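Large exoprotein involved in heme utilization or adhesion (Yersinia kristensenii ATCC 33638, PDB 5E3E) is the toxic C-terminal region of a CDI exoprotein, a member of the RNase A superfamily and probably a ribonuclease, bound here by its immunity protein CdiI. Local coordinates at residues G2-G10 with K106-P114. Residues are numbered along the deposited sequence; the frame is centred on the assembly and turned at random.
Sequences GHLIDRHVG and KIITGYPTP
In the surface of the toxin that CdiI covers, His-8, Thr-109 and Tyr-111 come together where the short 3-10 turn 4-7 rests on strand 105-113. The edge of the Tyr-111 ring points at a face of the His-8 imidazole, an edge-to-face pair with centroids 4.9 Å apart and planes at 55°; Tyr-111 CD2 sits over the centre of the imidazole. A chi1 of 39° in Tyr-111 puts CG between the residue's own backbone N and carbonyl carbon, and the two side chains run alongside each other, pointing the same way. His-8 CD2 lies 3.6 Å from Thr-109 OG1. The polar ends are held from outside: Asp-21 of the CdiI chain is hydrogen-bonded to His-8 NE2 and Thr-109 OG1 and forms a salt bridge with Arg-7 NE, while His-8 ND1 bonds to Ser-29 O, so the imidazole is gripped at both nitrogens and its rotation is fixed.

In this RNase A-like domain the strand pairs antiparallel with strand 86-97, and a classic beta bulge puts Ile-108 and Thr-109 both opposite Ile-94. No direct hydrogen bond joins 2-10 to 106-114; water mediates instead. One water accepts from Leu-4 N and donates to Ile-108 O, at 2.7 Å from that oxygen. Another links Ile-5 N with Ile-107 O, and a third connects His-3 ND1 to Ile-107 O, with a weak bond from Lys-106 NZ.

Ile-5 and His-8 both pack on Gly-110. Ile-5 swings CG1 anti to its backbone nitrogen (chi1 -167°), bringing it 3.6 Å from Gly-110 O, with CD1 reaching Gly-110 CA. His-8 CB approaches the same carbonyl oxygen at 3.5 Å, and Gly-110 N and O are buried without a polar partner in the model.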
loop_
_atom_site.group_PDB
_atom_site.type_symbol
_atom_site.label_atom_id
_atom_site.label_comp_id
_atom_site.label_asym_id
_atom_site.label_seq_id
_atom_site.Cartn_x
_atom_site.Cartn_y
_atom_site.Cartn_z
ATOM N N GLY B 2 18.385 -2.576 3.359
ATOM C CA GLY B 2 18.453 -2.013 2.004
ATOM C C GLY B 2 17.447 -0.891 1.793
ATOM O O GLY B 2 16.758 -0.492 2.716
ATOM N N HIS B 3 17.372 -0.378 0.569
ATOM C CA HIS B 3 16.334 0.603 0.199
ATOM C C HIS B 3 15.271 -0.133 -0.600
ATOM O O HIS B 3 15.556 -0.602 -1.719
ATOM C CB HIS B 3 16.934 1.738 -0.634
ATOM C CG HIS B 3 18.010 2.489 0.095
ATOM N ND1 HIS B 3 17.771 3.166 1.274
ATOM C CD2 HIS B 3 19.330 2.655 -0.174
ATOM C CE1 HIS B 3 18.902 3.708 1.705
ATOM N NE2 HIS B 3 19.855 3.426 0.838
ATOM N N LEU B 4 14.074 -0.264 -0.023
ATOM C CA LEU B 4 13.072 -1.158 -0.603
ATOM C C LEU B 4 12.559 -0.721 -1.962
ATOM O O LEU B 4 12.095 -1.552 -2.740
ATOM C CB LEU B 4 11.900 -1.404 0.336
ATOM C CG LEU B 4 12.307 -2.117 1.648
ATOM C CD1 LEU B 4 11.116 -2.278 2.541
ATOM C CD2 LEU B 4 12.961 -3.463 1.432
ATOM N N ILE B 5 12.680 0.542 -2.283
ATOM C CA ILE B 5 12.307 0.974 -3.632
ATOM C C ILE B 5 13.096 0.173 -4.674
ATOM O O ILE B 5 12.628 -0.025 -5.782
ATOM C CB ILE B 5 12.497 2.493 -3.843
ATOM C CG1 ILE B 5 11.810 2.986 -5.120
ATOM C CG2 ILE B 5 13.972 2.887 -3.847
ATOM C CD1 ILE B 5 11.305 4.392 -5.000
ATOM N N ASP B 6 14.284 -0.323 -4.306
ATOM C CA ASP B 6 15.106 -1.046 -5.281
ATOM C C ASP B 6 14.522 -2.388 -5.667
ATOM O O ASP B 6 14.908 -2.961 -6.722
ATOM C CB ASP B 6 16.552 -1.197 -4.778
ATOM C CG ASP B 6 17.265 0.146 -4.634
ATOM O OD1 ASP B 6 16.910 1.100 -5.362
ATOM O OD2 ASP B 6 18.180 0.272 -3.786
ATOM N N ARG B 7 13.586 -2.891 -4.858
ATOM C CA ARG B 7 12.812 -4.098 -5.219
ATOM C C ARG B 7 11.847 -3.809 -6.397
ATOM O O ARG B 7 11.216 -4.738 -6.933
ATOM C CB ARG B 7 11.995 -4.590 -4.016
ATOM C CG ARG B 7 12.885 -5.092 -2.902
ATOM C CD ARG B 7 12.159 -5.257 -1.592
ATOM N NE ARG B 7 10.807 -5.733 -1.759
ATOM C CZ ARG B 7 10.448 -6.950 -2.180
ATOM N NH1 ARG B 7 11.354 -7.848 -2.499
ATOM N NH2 ARG B 7 9.150 -7.242 -2.292
ATOM N N HIS B 8 11.753 -2.546 -6.787
ATOM C CA HIS B 8 10.771 -2.054 -7.793
ATOM C C HIS B 8 11.442 -1.173 -8.832
ATOM O O HIS B 8 10.813 -0.255 -9.393
ATOM C CB HIS B 8 9.639 -1.299 -7.109
ATOM C CG HIS B 8 9.024 -2.078 -6.000
ATOM N ND1 HIS B 8 8.099 -3.065 -6.215
ATOM C CD2 HIS B 8 9.258 -2.068 -4.663
ATOM C CE1 HIS B 8 7.761 -3.610 -5.059
ATOM N NE2 HIS B 8 8.475 -3.044 -4.107
ATOM N N VAL B 9 12.722 -1.428 -9.082
ATOM C CA VAL B 9 13.445 -0.754 -10.186
ATOM C C VAL B 9 14.106 -1.776 -11.114
ATOM O O VAL B 9 14.964 -2.580 -10.694
ATOM C CB VAL B 9 14.514 0.262 -9.713
ATOM C CG1 VAL B 9 15.165 0.952 -10.913
ATOM C CG2 VAL B 9 13.923 1.315 -8.790
ATOM N N GLY B 10 13.688 -1.736 -12.371
ATOM C CA GLY B 10 14.293 -2.540 -13.414
ATOM C C GLY B 10 14.105 -4.029 -13.321
ATOM O O GLY B 10 14.884 -4.784 -13.922
ATOM N N LYS B 106 12.198 9.684 5.552
ATOM C CA LYS B 106 12.871 8.785 4.632
ATOM C C LYS B 106 11.858 8.128 3.704
ATOM O O LYS B 106 10.722 7.932 4.075
ATOM C CB LYS B 106 13.686 7.744 5.379
ATOM C CG LYS B 106 12.880 6.692 6.107
ATOM C CD LYS B 106 13.695 5.962 7.170
ATOM C CE LYS B 106 15.051 5.459 6.677
ATOM N NZ LYS B 106 14.961 4.359 5.682
ATOM N N ILE B 107 12.309 7.789 2.503
ATOM C CA ILE B 107 11.505 7.038 1.570
ATOM C C ILE B 107 11.577 5.546 1.927
ATOM O O ILE B 107 12.648 4.894 1.906
ATOM C CB ILE B 107 11.985 7.260 0.127
ATOM C CG1 ILE B 107 11.791 8.731 -0.252
ATOM C CG2 ILE B 107 11.214 6.369 -0.828
ATOM C CD1 ILE B 107 12.618 9.117 -1.451
ATOM N N ILE B 108 10.425 4.997 2.268
ATOM C CA ILE B 108 10.360 3.597 2.669
ATOM C C ILE B 108 10.349 2.722 1.435
ATOM O O ILE B 108 11.111 1.777 1.337
ATOM C CB ILE B 108 9.101 3.328 3.504
ATOM C CG1 ILE B 108 9.199 4.140 4.814
ATOM C CG2 ILE B 108 8.948 1.857 3.818
ATOM C CD1 ILE B 108 10.343 3.755 5.746
ATOM N N THR B 109 9.451 3.040 0.513
ATOM C CA THR B 109 9.402 2.322 -0.773
ATOM C C THR B 109 8.581 3.121 -1.765
ATOM O O THR B 109 8.070 4.194 -1.450
ATOM C CB THR B 109 8.818 0.894 -0.599
ATOM O OG1 THR B 109 9.040 0.098 -1.781
ATOM C CG2 THR B 109 7.385 0.924 -0.234
ATOM N N GLY B 110 8.507 2.604 -2.979
ATOM C CA GLY B 110 7.651 3.217 -3.985
ATOM C C GLY B 110 7.617 2.333 -5.219
ATOM O O GLY B 110 8.518 1.550 -5.442
ATOM N N TYR B 111 6.560 2.486 -6.022
ATOM C CA TYR B 111 6.382 1.653 -7.198
ATOM C C TYR B 111 5.238 2.140 -8.058
ATOM O O TYR B 111 4.372 2.895 -7.594
ATOM C CB TYR B 111 6.114 0.200 -6.816
ATOM C CG TYR B 111 5.205 -0.027 -5.601
ATOM C CD1 TYR B 111 3.823 0.178 -5.667
ATOM C CD2 TYR B 111 5.756 -0.450 -4.408
ATOM C CE1 TYR B 111 3.019 -0.042 -4.535
ATOM C CE2 TYR B 111 4.981 -0.698 -3.297
ATOM C CZ TYR B 111 3.617 -0.493 -3.375
ATOM O OH TYR B 111 2.911 -0.767 -2.247
ATOM N N PRO B 112 5.189 1.668 -9.307
ATOM C CA PRO B 112 4.064 2.079 -10.159
ATOM C C PRO B 112 2.746 1.492 -9.665
ATOM O O PRO B 112 2.750 0.413 -9.042
ATOM C CB PRO B 112 4.413 1.498 -11.518
ATOM C CG PRO B 112 5.897 1.280 -11.499
ATOM C CD PRO B 112 6.249 0.992 -10.067
ATOM N N THR B 113 1.649 2.186 -9.957
ATOM C CA THR B 113 0.321 1.723 -9.596
ATOM C C THR B 113 -0.574 1.825 -10.816
ATOM O O THR B 113 -0.514 2.804 -11.520
ATOM C CB THR B 113 -0.285 2.529 -8.420
ATOM O OG1 THR B 113 -0.232 3.940 -8.689
ATOM C CG2 THR B 113 0.469 2.264 -7.136
ATOM N N PRO B 114 -1.350 0.781 -11.109
ATOM C CA PRO B 114 -2.255 0.883 -12.249
ATOM C C PRO B 114 -3.355 1.897 -11.998
ATOM O O PRO B 114 -3.871 1.953 -10.862
ATOM C CB PRO B 114 -2.836 -0.530 -12.360
ATOM C CG PRO B 114 -1.764 -1.418 -11.823
ATOM C CD PRO B 114 -1.114 -0.624 -10.707
ATOM O OXT PRO B 114 -3.742 2.667 -12.912
HETATM O O HOH W 1 15.222 3.346 2.608
HETATM O O HOH W 2 13.424 1.062 2.542
HETATM O O HOH W 3 13.466 2.924 -0.566
#